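Local atomic coordinates of SM80.1 Vicilin (Solanum melongena, PDB entry 5VF5), a protein that probably serves as a seed storage protein of the 7S vicilin class, built from two related cupin domains and carrying a bound copper ion. Residues Y123-S128 with L241-A246; R44-F49 with T265-V270; G311-N314 with V318-I321; V74-Q79 with R338-G343; I228-S231 with Q237-D240. All blocks are in the same frame, centred on the assembly; numbering follows the deposited sequence. Where two conformers were deposited one is given.

Contact 1: residues Y123-S128 with L241-A246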
loop_
_atom_site.group_PDB
_atom_site.type_symbol
_atom_site.label_atom_id
_atom_site.label_comp_id
_atom_site.label_asym_id
_atom_site.label_seq_id
_atom_site.Cartn_x
_atom_site.Cartn_y
_atom_site.Cartn_z
ATOM N N TYR A 123 -3.533 3.757 2.856
ATOM C CA TYR A 123 -3.258 2.707 1.869
ATOM C C TYR A 123 -3.180 1.373 2.595
ATOM O O TYR A 123 -2.460 1.243 3.589
ATOM C CB TYR A 123 -1.930 3.025 1.178
ATOM C CG TYR A 123 -1.433 2.125 0.058
ATOM C CD1 TYR A 123 -2.312 1.549 -0.839
ATOM C CD2 TYR A 123 -0.053 1.933 -0.146
ATOM C CE1 TYR A 123 -1.856 0.753 -1.871
ATOM C CE2 TYR A 123 0.413 1.172 -1.199
ATOM C CZ TYR A 123 -0.484 0.590 -2.058
ATOM O OH TYR A 123 -0.007 -0.158 -3.098
ATOM N N VAL A 124 -3.887 0.363 2.118
ATOM C CA VAL A 124 -4.054 -0.906 2.790
ATOM C C VAL A 124 -3.626 -2.055 1.920
ATOM O O VAL A 124 -4.051 -2.158 0.764
ATOM C CB VAL A 124 -5.515 -1.098 3.216
ATOM C CG1 VAL A 124 -5.707 -2.413 3.954
ATOM C CG2 VAL A 124 -6.028 0.078 4.029
ATOM N N LEU A 125 -2.846 -2.968 2.486
ATOM C CA LEU A 125 -2.556 -4.272 1.893
ATOM C C LEU A 125 -3.356 -5.298 2.688
ATOM O O LEU A 125 -3.297 -5.252 3.940
ATOM C CB LEU A 125 -1.074 -4.600 2.071
ATOM C CG LEU A 125 -0.638 -5.937 1.472
ATOM C CD1 LEU A 125 -0.713 -5.945 -0.058
ATOM C CD2 LEU A 125 0.752 -6.345 1.966
ATOM N N ALA A 126 -4.076 -6.216 2.032
ATOM C CA ALA A 126 -4.707 -7.312 2.750
ATOM C C ALA A 126 -4.379 -8.619 2.062
ATOM O O ALA A 126 -4.195 -8.666 0.853
ATOM C CB ALA A 126 -6.209 -7.117 2.863
ATOM N N LYS A 127 -4.285 -9.680 2.855
ATOM C CA LYS A 127 -4.096 -11.005 2.326
ATOM C C LYS A 127 -5.285 -11.891 2.703
ATOM O O LYS A 127 -5.680 -11.940 3.884
ATOM C CB LYS A 127 -2.800 -11.649 2.901
ATOM C CG LYS A 127 -2.448 -12.939 2.211
ATOM C CD LYS A 127 -1.283 -13.638 2.849
ATOM C CE LYS A 127 -1.007 -14.941 2.105
ATOM N NZ LYS A 127 0.089 -15.711 2.746
ATOM N N SER A 128 -5.826 -12.603 1.726
ATOM C CA SER A 128 -6.949 -13.491 1.980
ATOM C C SER A 128 -6.573 -14.661 2.871
ATOM O O SER A 128 -5.439 -15.109 2.879
ATOM C CB SER A 128 -7.522 -13.976 0.678
ATOM O OG SER A 128 -6.568 -14.711 -0.073
ATOM N N LEU A 241 2.912 -12.138 7.364
ATOM C CA LEU A 241 2.568 -11.849 5.996
ATOM C C LEU A 241 3.790 -11.894 5.075
ATOM O O LEU A 241 3.625 -11.976 3.889
ATOM C CB LEU A 241 1.937 -10.484 5.922
ATOM C CG LEU A 241 0.517 -10.366 6.430
ATOM C CD1 LEU A 241 0.120 -8.905 6.445
ATOM C CD2 LEU A 241 -0.412 -11.132 5.519
ATOM N N ASP A 242 4.987 -11.826 5.645
ATOM C CA ASP A 242 6.243 -11.716 4.926
ATOM C C ASP A 242 6.188 -10.517 3.996
ATOM O O ASP A 242 6.506 -10.602 2.816
ATOM C CB ASP A 242 6.620 -13.005 4.205
ATOM C CG ASP A 242 8.033 -12.983 3.694
ATOM O OD1 ASP A 242 8.858 -12.195 4.233
ATOM O OD2 ASP A 242 8.328 -13.742 2.754
ATOM N N ALA A 243 5.806 -9.398 4.578
ATOM C CA ALA A 243 5.602 -8.150 3.854
ATOM C C ALA A 243 6.563 -7.061 4.312
ATOM O O ALA A 243 7.023 -7.056 5.454
ATOM C CB ALA A 243 4.163 -7.693 3.966
ATOM N N ALA A 244 6.817 -6.111 3.440
ATOM C CA ALA A 244 7.522 -4.900 3.751
ATOM C C ALA A 244 6.678 -3.708 3.388
ATOM O O ALA A 244 5.788 -3.793 2.509
ATOM C CB ALA A 244 8.818 -4.831 3.000
ATOM N N VAL A 245 7.005 -2.573 3.980
ATOM C CA VAL A 245 6.407 -1.300 3.593
ATOM C C VAL A 245 7.537 -0.345 3.263
ATOM O O VAL A 245 8.367 -0.056 4.125
ATOM C CB VAL A 245 5.494 -0.680 4.670
ATOM C CG1 VAL A 245 4.918 0.611 4.160
ATOM C CG2 VAL A 245 4.458 -1.690 5.127
ATOM N N ALA A 246 7.572 0.129 2.029
ATOM C CA ALA A 246 8.633 0.950 1.529
ATOM C C ALA A 246 8.047 2.342 1.255
ATOM O O ALA A 246 6.927 2.505 0.751
ATOM C CB ALA A 246 9.244 0.375 0.271
HETATM O O HOH W 1 2.423 -14.354 3.143
#
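Lys127 and Leu241 bring the two backbones to 7.7 Å between their CA atoms, while the Leu125 and Ala243 CA atoms stand 9.2 Å apart, so two oppositely running segments diverge and exchange no hydrogen bond. Side chains alone bridge the distance, with one water. Those of Lys127 and Leu241 pass alongside one another, running opposite ways, and the methyl CD2 of Leu241 rests 3.6 Å from Lys127 CB and 3.8 Å from Lys127 CD. With CG anti to the backbone N (chi1 -171°) and the chain extended beyond it, lysine offers its methylenes to leucine and still carries its terminal ammonium group past the apolar patch. There a water accepts from Lys127 NZ at 2.7 Å and donates to Leu241 O at 2.8 Å. Leu125 CD2 meets Ala243 CB at 4.2 Å, a long branch facing a small methyl. Strand 120-128 belongs to the first cupin domain's sheet, and Leu241 lies in the loop just before strand 243-250 of the second's; Phe49, Ile72 and Phe342 pack around them.

Contact 2: residues R44-F49 with T265-V270. With ACT (acetate ion), chain C.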
loop_
_atom_site.group_PDB
_atom_site.type_symbol
_atom_site.label_atom_id
_atom_site.label_comp_id
_atom_site.label_asym_id
_atom_site.label_seq_id
_atom_site.Cartn_x
_atom_site.Cartn_y
_atom_site.Cartn_z
ATOM N N ARG A 44 -0.248 -14.152 -10.901
ATOM C CA ARG A 44 -0.694 -15.281 -10.068
ATOM C C ARG A 44 0.090 -15.460 -8.737
ATOM O O ARG A 44 -0.391 -15.968 -7.711
ATOM C CB ARG A 44 -0.632 -16.596 -10.841
ATOM C CG ARG A 44 -1.921 -17.159 -11.383
ATOM C CD ARG A 44 -1.670 -18.540 -12.010
ATOM N NE ARG A 44 -1.649 -19.609 -11.023
ATOM C CZ ARG A 44 -1.043 -20.795 -11.144
ATOM N NH1 ARG A 44 -0.338 -21.116 -12.225
ATOM N NH2 ARG A 44 -1.100 -21.659 -10.130
ATOM N N GLY A 45 1.355 -15.043 -8.801
ATOM C CA GLY A 45 2.237 -15.120 -7.624
ATOM C C GLY A 45 1.834 -14.240 -6.457
ATOM O O GLY A 45 2.307 -14.431 -5.345
ATOM N N ILE A 46 0.950 -13.265 -6.705
ATOM C CA ILE A 46 0.427 -12.385 -5.671
ATOM C C ILE A 46 -1.093 -12.434 -5.574
ATOM O O ILE A 46 -1.697 -11.515 -5.025
ATOM C CB ILE A 46 0.958 -10.946 -5.822
ATOM C CG1 ILE A 46 0.473 -10.266 -7.108
ATOM C CG2 ILE A 46 2.463 -10.948 -5.695
ATOM C CD1 ILE A 46 0.779 -8.767 -7.144
ATOM N N GLU A 47 -1.695 -13.517 -6.072
ATOM C CA GLU A 47 -3.167 -13.625 -6.150
ATOM C C GLU A 47 -3.936 -13.415 -4.822
ATOM O O GLU A 47 -5.075 -12.985 -4.793
ATOM C CB GLU A 47 -3.595 -14.987 -6.736
ATOM C CG GLU A 47 -5.097 -15.204 -6.849
ATOM C CD GLU A 47 -5.503 -16.592 -7.338
ATOM O OE1 GLU A 47 -4.709 -17.552 -7.199
ATOM O OE2 GLU A 47 -6.660 -16.740 -7.837
ATOM N N LYS A 48 -3.241 -13.766 -3.717
ATOM C CA LYS A 48 -3.922 -13.674 -2.414
ATOM C C LYS A 48 -4.017 -12.256 -1.870
ATOM O O LYS A 48 -4.748 -12.012 -0.872
ATOM C CB LYS A 48 -3.328 -14.621 -1.383
ATOM C CG LYS A 48 -3.584 -16.090 -1.669
ATOM C CD LYS A 48 -3.009 -16.984 -0.584
ATOM C CE LYS A 48 -3.372 -18.432 -0.823
ATOM N NZ LYS A 48 -2.803 -19.278 0.249
ATOM N N PHE A 49 -3.283 -11.324 -2.492
ATOM C CA PHE A 49 -3.160 -9.989 -1.942
ATOM C C PHE A 49 -4.096 -9.005 -2.644
ATOM O O PHE A 49 -4.356 -9.109 -3.852
ATOM C CB PHE A 49 -1.734 -9.503 -2.019
ATOM C CG PHE A 49 -0.795 -10.200 -1.074
ATOM C CD1 PHE A 49 -0.644 -9.753 0.208
ATOM C CD2 PHE A 49 -0.127 -11.344 -1.472
ATOM C CE1 PHE A 49 0.189 -10.405 1.093
ATOM C CE2 PHE A 49 0.708 -12.009 -0.582
ATOM C CZ PHE A 49 0.883 -11.516 0.677
ATOM N N THR A 265 8.172 -8.924 -4.904
ATOM C CA THR A 265 7.287 -8.187 -5.803
ATOM C C THR A 265 6.737 -6.984 -5.045
ATOM O O THR A 265 6.396 -7.088 -3.851
ATOM C CB THR A 265 6.111 -9.085 -6.234
ATOM O OG1 THR A 265 6.610 -10.159 -7.022
ATOM C CG2 THR A 265 5.066 -8.341 -7.035
ATOM N N ARG A 266 6.693 -5.833 -5.710
ATOM C CA ARG A 266 6.255 -4.584 -5.093
ATOM C C ARG A 266 4.971 -4.090 -5.675
ATOM O O ARG A 266 4.792 -4.119 -6.879
ATOM C CB ARG A 266 7.353 -3.519 -5.199
ATOM C CG ARG A 266 8.691 -3.970 -4.563
ATOM C CD ARG A 266 8.684 -3.629 -3.057
ATOM N NE ARG A 266 9.262 -4.628 -2.237
ATOM C CZ ARG A 266 10.060 -4.406 -1.238
ATOM N NH1 ARG A 266 10.523 -3.165 -0.996
ATOM N NH2 ARG A 266 10.388 -5.416 -0.489
ATOM N N VAL A 267 4.059 -3.676 -4.802
ATOM C CA VAL A 267 2.816 -3.052 -5.226
ATOM C C VAL A 267 2.892 -1.599 -4.809
ATOM O O VAL A 267 2.773 -1.284 -3.612
ATOM C CB VAL A 267 1.578 -3.746 -4.623
ATOM C CG1 VAL A 267 0.327 -3.119 -5.174
ATOM C CG2 VAL A 267 1.567 -5.247 -4.918
ATOM N N VAL A 268 3.194 -0.748 -5.789
ATOM C CA VAL A 268 3.588 0.645 -5.577
ATOM C C VAL A 268 2.416 1.561 -5.816
ATOM O O VAL A 268 1.830 1.483 -6.892
ATOM C CB VAL A 268 4.740 1.001 -6.550
ATOM C CG1 VAL A 268 5.097 2.478 -6.487
ATOM C CG2 VAL A 268 5.927 0.089 -6.230
ATOM N N MET A 269 2.025 2.356 -4.840
ATOM C CA MET A 269 0.959 3.389 -5.091
ATOM C C MET A 269 1.444 4.774 -4.893
ATOM O O MET A 269 2.193 5.145 -3.967
ATOM C CB MET A 269 -0.275 3.303 -4.198
ATOM C CG MET A 269 -1.387 4.319 -4.596
ATOM S SD MET A 269 -2.862 4.186 -3.607
ATOM C CE MET A 269 -2.253 4.789 -2.068
ATOM N N VAL A 270 1.073 5.583 -5.866
ATOM C CA VAL A 270 1.543 6.961 -5.918
ATOM C C VAL A 270 0.730 7.789 -4.951
ATOM O O VAL A 270 -0.495 7.739 -4.960
ATOM C CB VAL A 270 1.389 7.574 -7.312
ATOM C CG1 VAL A 270 1.947 8.974 -7.360
ATOM C CG2 VAL A 270 2.082 6.693 -8.341
HETATM C C ACT C . 10.509 -0.684 -4.257
HETATM O O ACT C . 10.707 -1.134 -3.086
HETATM O OXT ACT C . 11.085 -1.205 -5.239
HETATM C CH3 ACT C . 9.618 0.502 -4.532
#
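Ile46 opens a type I beta turn, Ile46 to Phe49, that leads into strand 49-56 of the first cupin domain, and its side chain packs on strand 265-272 of the second. The contact across is wholly apolar. Ile46 CG2 touches Thr265 CG2 at 3.9 Å, the two side chains crossing at a slant, and Ile46 CD1 reaches Val267 CG2 at 4.2 Å. CG1 of Ile46 sits between the backbone N and carbonyl carbon (chi1 65°), which sends its two arms to different residues of the strand. Beta-branched threonine and valine suit an extended strand; threonine turns its methyl to the isoleucine. Backbone hydrogen bonding shapes the turn, Phe49 N donating to Ile46 O at 3.0 Å. Charge gathers on the far side of the strand, where Arg266 points away from the turn and makes a salt bridge with Glu229. An acetate, probably from the crystallisation liquor, is held there also by Tyr259, Asn261 and Lys351. Its O lies near the guanidinium plane, 2.9 Å from Arg266 NH1, with an N-H...O angle of 149°.

Contact 3: residues G311-N314 with V318-I321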
loop_
_atom_site.group_PDB
_atom_site.type_symbol
_atom_site.label_atom_id
_atom_site.label_comp_id
_atom_site.label_asym_id
_atom_site.label_seq_id
_atom_site.Cartn_x
_atom_site.Cartn_y
_atom_site.Cartn_z
ATOM N N GLY A 311 5.252 3.699 -19.020
ATOM C CA GLY A 311 4.089 4.472 -18.767
ATOM C C GLY A 311 4.332 5.663 -17.899
ATOM O O GLY A 311 5.475 6.004 -17.550
ATOM N N ASN A 312 3.222 6.256 -17.521
ATOM C CA ASN A 312 3.188 7.365 -16.618
ATOM C C ASN A 312 2.319 7.011 -15.449
ATOM O O ASN A 312 1.342 6.263 -15.578
ATOM C CB ASN A 312 2.732 8.623 -17.392
ATOM C CG ASN A 312 3.850 9.081 -18.361
ATOM O OD1 ASN A 312 3.972 8.559 -19.475
ATOM N ND2 ASN A 312 4.767 9.900 -17.860
ATOM N N LEU A 313 2.753 7.478 -14.286
ATOM C CA LEU A 313 2.056 7.282 -13.050
ATOM C C LEU A 313 1.609 8.585 -12.411
ATOM O O LEU A 313 2.396 9.534 -12.304
ATOM C CB LEU A 313 2.964 6.525 -12.058
ATOM C CG LEU A 313 3.257 5.090 -12.397
ATOM C CD1 LEU A 313 4.405 4.584 -11.551
ATOM C CD2 LEU A 313 1.995 4.245 -12.196
ATOM N N ASN A 314 0.367 8.589 -11.946
ATOM C CA ASN A 314 -0.255 9.721 -11.297
ATOM C C ASN A 314 -0.745 9.304 -9.920
ATOM O O ASN A 314 -0.841 8.102 -9.596
ATOM C CB ASN A 314 -1.519 10.152 -12.075
ATOM C CG ASN A 314 -1.288 10.305 -13.527
ATOM O OD1 ASN A 314 -2.112 9.840 -14.352
ATOM N ND2 ASN A 314 -0.207 10.966 -13.882
ATOM N N VAL A 318 -1.433 2.514 -9.302
ATOM C CA VAL A 318 -0.605 1.408 -8.836
ATOM C C VAL A 318 0.241 0.817 -9.951
ATOM O O VAL A 318 -0.234 0.612 -11.075
ATOM C CB VAL A 318 -1.493 0.335 -8.178
ATOM C CG1 VAL A 318 -0.771 -0.976 -7.967
ATOM C CG2 VAL A 318 -2.064 0.875 -6.877
ATOM N N LEU A 319 1.498 0.509 -9.638
ATOM C CA LEU A 319 2.327 -0.296 -10.493
ATOM C C LEU A 319 2.792 -1.506 -9.714
ATOM O O LEU A 319 3.337 -1.341 -8.625
ATOM C CB LEU A 319 3.549 0.464 -10.975
ATOM C CG LEU A 319 4.434 -0.254 -11.983
ATOM C CD1 LEU A 319 3.754 -0.544 -13.314
ATOM C CD2 LEU A 319 5.711 0.529 -12.215
ATOM N N VAL A 320 2.670 -2.689 -10.295
ATOM C CA VAL A 320 3.231 -3.893 -9.716
ATOM C C VAL A 320 4.608 -4.093 -10.382
ATOM O O VAL A 320 4.707 -4.157 -11.606
ATOM C CB VAL A 320 2.326 -5.109 -9.936
ATOM C CG1 VAL A 320 3.022 -6.371 -9.462
ATOM C CG2 VAL A 320 0.981 -4.897 -9.245
ATOM N N ILE A 321 5.645 -4.198 -9.564
ATOM C CA ILE A 321 6.986 -4.475 -10.054
ATOM C C ILE A 321 7.293 -5.933 -9.683
ATOM O O ILE A 321 7.612 -6.204 -8.492
ATOM C CB ILE A 321 8.061 -3.568 -9.401
ATOM C CG1 ILE A 321 7.629 -2.072 -9.374
ATOM C CG2 ILE A 321 9.394 -3.796 -10.149
ATOM C CD1 ILE A 321 8.568 -1.239 -8.531
#
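Leu313 and Leu319 meet through contrasting torsions. In Leu313, CG lies beside the backbone N and anti to the carbonyl carbon (chi1 -69°), and chi2 of 166° extends one branch forward; in Leu319, CG is instead anti to N (chi1 -175°), which leaves CB open to the approach. The methyl CD1 of Leu313 therefore settles against Leu319 CB at 4.2 Å, a branch end laid on the root of the other side chain. The second methyl, Leu313 CD2, comes more loosely to Val318 O, at 4.4 Å. Val318 points its CB away from Leu313, and its side chain touches Val267 and Phe19. The two segments are joined by only three residues, yet their strands pair with different partners: 307-313 bonds to strand 275-281, whereas 318-321 bonds to 265-272. The short connection thus passes from one sheet to the other of the second cupin barrel, and the leucines pack in the interior between them, with Phe277 and Phe329 beside both. The side chain of Leu319 is about 11 Å from the bound copper ion. Leucine suits the place because its branched hydrocarbon offers methyls to several aromatic neighbours at once. Since no hydrogen bond crosses between the segments, the contact draws on van der Waals packing and burial of hydrocarbon.

Contact 4: residues V74-Q79 with R338-G343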
loop_
_atom_site.group_PDB
_atom_site.type_symbol
_atom_site.label_atom_id
_atom_site.label_comp_id
_atom_site.label_asym_id
_atom_site.label_seq_id
_atom_site.Cartn_x
_atom_site.Cartn_y
_atom_site.Cartn_z
ATOM N N VAL A 74 -1.275 1.794 6.158
ATOM C CA VAL A 74 -0.250 2.815 6.068
ATOM C C VAL A 74 -0.909 4.159 5.890
ATOM O O VAL A 74 -1.642 4.394 4.932
ATOM C CB VAL A 74 0.717 2.549 4.913
ATOM C CG1 VAL A 74 1.839 3.596 4.861
ATOM C CG2 VAL A 74 1.281 1.160 4.990
ATOM N N VAL A 75 -0.694 5.081 6.830
ATOM C CA VAL A 75 -1.294 6.403 6.709
ATOM C C VAL A 75 -0.506 7.264 5.732
ATOM O O VAL A 75 0.683 7.522 5.921
ATOM C CB VAL A 75 -1.394 7.111 8.062
ATOM C CG1 VAL A 75 -2.059 8.453 7.920
ATOM C CG2 VAL A 75 -2.170 6.251 9.024
ATOM N N VAL A 76 -1.176 7.700 4.672
ATOM C CA VAL A 76 -0.582 8.510 3.597
ATOM C C VAL A 76 -0.804 10.008 3.798
ATOM O O VAL A 76 -0.034 10.818 3.331
ATOM C CB VAL A 76 -1.215 8.139 2.231
ATOM C CG1 VAL A 76 -0.861 9.148 1.128
ATOM C CG2 VAL A 76 -0.810 6.738 1.841
ATOM N N ARG A 77 -1.897 10.374 4.463
ATOM C CA ARG A 77 -2.257 11.784 4.650
ATOM C C ARG A 77 -3.118 11.915 5.879
ATOM O O ARG A 77 -3.952 11.047 6.181
ATOM C CB ARG A 77 -3.040 12.304 3.424
ATOM C CG ARG A 77 -3.116 13.798 3.308
ATOM C CD ARG A 77 -3.270 14.159 1.847
ATOM N NE ARG A 77 -2.187 13.610 1.028
ATOM C CZ ARG A 77 -2.349 12.669 0.109
ATOM N NH1 ARG A 77 -1.308 12.261 -0.602
ATOM N NH2 ARG A 77 -3.556 12.148 -0.115
ATOM N N GLY A 78 -2.920 13.004 6.604
ATOM C CA GLY A 78 -3.804 13.325 7.699
ATOM C C GLY A 78 -3.592 12.573 8.985
ATOM O O GLY A 78 -2.518 11.975 9.219
ATOM N N GLN A 79 -4.632 12.598 9.808
ATOM C CA GLN A 79 -4.580 12.009 11.135
ATOM C C GLN A 79 -5.929 11.366 11.410
ATOM O O GLN A 79 -6.981 11.902 11.014
ATOM C CB GLN A 79 -4.307 13.078 12.211
ATOM C CG GLN A 79 -2.977 13.809 12.064
ATOM C CD GLN A 79 -2.586 14.610 13.292
ATOM O OE1 GLN A 79 -3.434 15.200 13.948
ATOM N NE2 GLN A 79 -1.285 14.646 13.602
ATOM N N ARG A 338 6.245 10.868 -4.808
ATOM C CA ARG A 338 6.257 10.044 -3.602
ATOM C C ARG A 338 5.321 8.856 -3.709
ATOM O O ARG A 338 4.179 8.961 -4.139
ATOM C CB ARG A 338 5.807 10.870 -2.399
ATOM C CG ARG A 338 6.163 10.235 -1.060
ATOM C CD ARG A 338 5.785 11.109 0.144
ATOM N NE ARG A 338 6.268 12.501 0.040
ATOM C CZ ARG A 338 7.433 12.962 0.515
ATOM N NH1 ARG A 338 8.315 12.162 1.135
ATOM N NH2 ARG A 338 7.731 14.257 0.368
ATOM N N VAL A 339 5.870 7.703 -3.323
ATOM C CA VAL A 339 5.122 6.420 -3.404
ATOM C C VAL A 339 5.230 5.664 -2.104
ATOM O O VAL A 339 6.233 5.812 -1.352
ATOM C CB VAL A 339 5.593 5.499 -4.572
ATOM C CG1 VAL A 339 5.521 6.249 -5.876
ATOM C CG2 VAL A 339 6.995 4.971 -4.339
ATOM N N VAL A 340 4.253 4.811 -1.853
ATOM C CA VAL A 340 4.322 3.799 -0.831
ATOM C C VAL A 340 4.270 2.491 -1.560
ATOM O O VAL A 340 3.433 2.298 -2.445
ATOM C CB VAL A 340 3.125 3.856 0.126
ATOM C CG1 VAL A 340 3.169 2.700 1.130
ATOM C CG2 VAL A 340 3.134 5.183 0.800
ATOM N N GLY A 341 5.194 1.604 -1.242
ATOM C CA GLY A 341 5.227 0.271 -1.863
ATOM C C GLY A 341 5.030 -0.828 -0.830
ATOM O O GLY A 341 5.663 -0.829 0.244
ATOM N N PHE A 342 4.138 -1.735 -1.084
ATOM C CA PHE A 342 4.057 -2.952 -0.321
ATOM C C PHE A 342 4.916 -4.000 -0.979
ATOM O O PHE A 342 4.778 -4.269 -2.173
ATOM C CB PHE A 342 2.612 -3.444 -0.240
ATOM C CG PHE A 342 1.725 -2.586 0.603
ATOM C CD1 PHE A 342 1.956 -2.507 1.967
ATOM C CD2 PHE A 342 0.649 -1.900 0.078
ATOM C CE1 PHE A 342 1.152 -1.747 2.792
ATOM C CE2 PHE A 342 -0.178 -1.140 0.887
ATOM C CZ PHE A 342 0.066 -1.043 2.248
ATOM N N GLY A 343 5.761 -4.631 -0.199
ATOM C CA GLY A 343 6.591 -5.731 -0.669
ATOM C C GLY A 343 6.038 -7.081 -0.231
ATOM O O GLY A 343 5.734 -7.272 0.957
#
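Phe342 O accepts a hydrogen bond from Val267 N, anchoring strand 337-344 in its own sheet and leaving its side chains to deal with the strand opposite. Val74 does most of the touching there. Its CG1 meets Val340 CG1 tip to tip, Val74 CG1 to Val340 CG1 being 4.1 Å, each of these methyls anti to its own backbone nitrogen. Val74 CG2 instead passes alongside Phe342, coming obliquely to the ring at 3.6 Å from Phe342 CE1. The strand axes run nearly antiparallel, at 166°, and approach to 9.5 Å, the geometry of two beta sheets packed face to face, one from each cupin domain of the vicilin fold. Such a gap suits valine, whose short forked side chain favours strands, so that two valines, one from each strand, meet in it. Val76 CG2 adds a looser touch on Val340 CG2 at 4.4 Å. A classic beta bulge occurs here, Val76 and Arg77 both facing Phe121 on strand 120-128. Phe342 also touches Leu125 of that strand.

Contact 5: residues I228-S231 with Q237-D240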
loop_
_atom_site.group_PDB
_atom_site.type_symbol
_atom_site.label_atom_id
_atom_site.label_comp_id
_atom_site.label_asym_id
_atom_site.label_seq_id
_atom_site.Cartn_x
_atom_site.Cartn_y
_atom_site.Cartn_z
ATOM N N ILE A 228 13.250 4.460 2.340
ATOM C CA ILE A 228 13.345 3.695 3.578
ATOM C C ILE A 228 12.242 2.688 3.646
ATOM O O ILE A 228 11.189 2.851 2.990
ATOM C CB ILE A 228 13.425 4.529 4.823
ATOM C CG1 ILE A 228 14.004 3.715 6.037
ATOM C CG2 ILE A 228 12.061 5.129 5.115
ATOM C CD1 ILE A 228 14.267 4.534 7.291
ATOM N N GLU A 229 12.536 1.602 4.338
ATOM C CA GLU A 229 11.663 0.489 4.362
ATOM C C GLU A 229 11.565 -0.117 5.733
ATOM O O GLU A 229 12.547 -0.215 6.467
ATOM C CB GLU A 229 12.246 -0.512 3.386
ATOM C CG GLU A 229 11.638 -1.850 3.365
ATOM C CD GLU A 229 12.332 -2.717 2.367
ATOM O OE1 GLU A 229 11.917 -2.646 1.237
ATOM O OE2 GLU A 229 13.272 -3.460 2.732
ATOM N N ALA A 230 10.355 -0.544 6.054
ATOM C CA ALA A 230 10.071 -1.393 7.177
ATOM C C ALA A 230 10.060 -2.829 6.668
ATOM O O ALA A 230 9.153 -3.218 5.926
ATOM C CB ALA A 230 8.730 -1.005 7.785
ATOM N N SER A 231 11.086 -3.584 7.055
ATOM C CA SER A 231 11.296 -4.963 6.631
ATOM C C SER A 231 10.853 -5.921 7.708
ATOM O O SER A 231 10.920 -5.586 8.911
ATOM C CB SER A 231 12.786 -5.243 6.393
ATOM O OG SER A 231 13.518 -5.265 7.632
ATOM N N GLN A 237 6.095 -7.767 13.537
ATOM C CA GLN A 237 4.674 -7.792 13.178
ATOM C C GLN A 237 4.439 -7.898 11.678
ATOM O O GLN A 237 3.318 -8.222 11.305
ATOM C CB GLN A 237 3.880 -6.615 13.706
ATOM C CG GLN A 237 4.329 -5.274 13.171
ATOM C CD GLN A 237 5.255 -4.605 14.156
ATOM O OE1 GLN A 237 6.375 -5.072 14.406
ATOM N NE2 GLN A 237 4.792 -3.526 14.732
ATOM N N LEU A 238 5.472 -7.757 10.862
ATOM C CA LEU A 238 5.358 -7.995 9.400
ATOM C C LEU A 238 5.728 -9.399 8.955
ATOM O O LEU A 238 5.564 -9.743 7.782
ATOM C CB LEU A 238 6.203 -6.967 8.652
ATOM C CG LEU A 238 5.921 -5.491 8.923
ATOM C CD1 LEU A 238 6.885 -4.642 8.112
ATOM C CD2 LEU A 238 4.497 -5.111 8.585
ATOM N N ARG A 239 6.247 -10.227 9.870
ATOM C CA ARG A 239 6.820 -11.531 9.491
ATOM C C ARG A 239 5.783 -12.540 9.008
ATOM O O ARG A 239 6.076 -13.315 8.120
ATOM C CB ARG A 239 7.624 -12.119 10.676
ATOM C CG ARG A 239 8.912 -11.407 10.839
ATOM C CD ARG A 239 9.679 -11.889 12.061
ATOM N NE ARG A 239 10.855 -11.052 12.233
ATOM C CZ ARG A 239 11.560 -10.978 13.351
ATOM N NH1 ARG A 239 11.255 -11.730 14.414
ATOM N NH2 ARG A 239 12.588 -10.159 13.395
ATOM N N ASP A 240 4.612 -12.560 9.635
ATOM C CA ASP A 240 3.562 -13.516 9.266
ATOM C C ASP A 240 3.091 -13.376 7.816
ATOM O O ASP A 240 2.905 -14.363 7.132
ATOM C CB ASP A 240 2.378 -13.495 10.257
ATOM C CG ASP A 240 1.827 -12.096 10.566
ATOM O OD1 ASP A 240 2.200 -11.057 9.942
ATOM O OD2 ASP A 240 0.968 -12.025 11.501
#
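Leu238 reaches over Ala230 with one methyl: its CD1 lies 4.1 Å from Ala230 CB and 3.5 Å from Ala230 O, and goes on to Ser231 C at 4.2 Å. CG lies beside the backbone N, anti to the carbonyl carbon (chi1 -56°), and from there the branch extends to the end of the strand. Alanine is small enough for the leucine to lie close to its backbone, so the contact is as much with main chain as with side chain. Phe211 and Phe235 also pack on Ala230. Polar bonds then shape the intervening loop: Ser231 OG accepts a hydrogen bond from Arg234 N, while Arg239 donates from NE to Pro232 O and from NH2 to Glu233 O, reaching back to the earlier part of the loop. Asp240 OD2 forms a salt bridge with Arg102, which belongs to strand 100-103 in the sheet of the first cupin domain. Residues 237-240, helical in backbone angles but without regular helical bonding, form part of the loop that joins the neighbouring antiparallel strands 225-230 and 243-250.

In the fold
Every contact reaches the large antiparallel sheet of the second cupin domain. Across that sheet the strands run 318-321, 265-272, 337-344, 243-250 and 225-230, bearing contacts 3, 2, 4, 1 and 5 respectively. Contacts 3 and 5, towards the two ends of the series, have centres about 23 Å apart; the centre of contact 1 lies about 9 Å from the centres of contacts 2 and 5. Contacts 1, 2 and 4 join residues of the two cupin domains, far apart in sequence, whereas contacts 3 and 5 are local to the second. Along the chain the segments of contacts 2 and 4 alternate, and both loops enclose contacts 1 and 5, so the domain interface is fastened by interleaved chain connections.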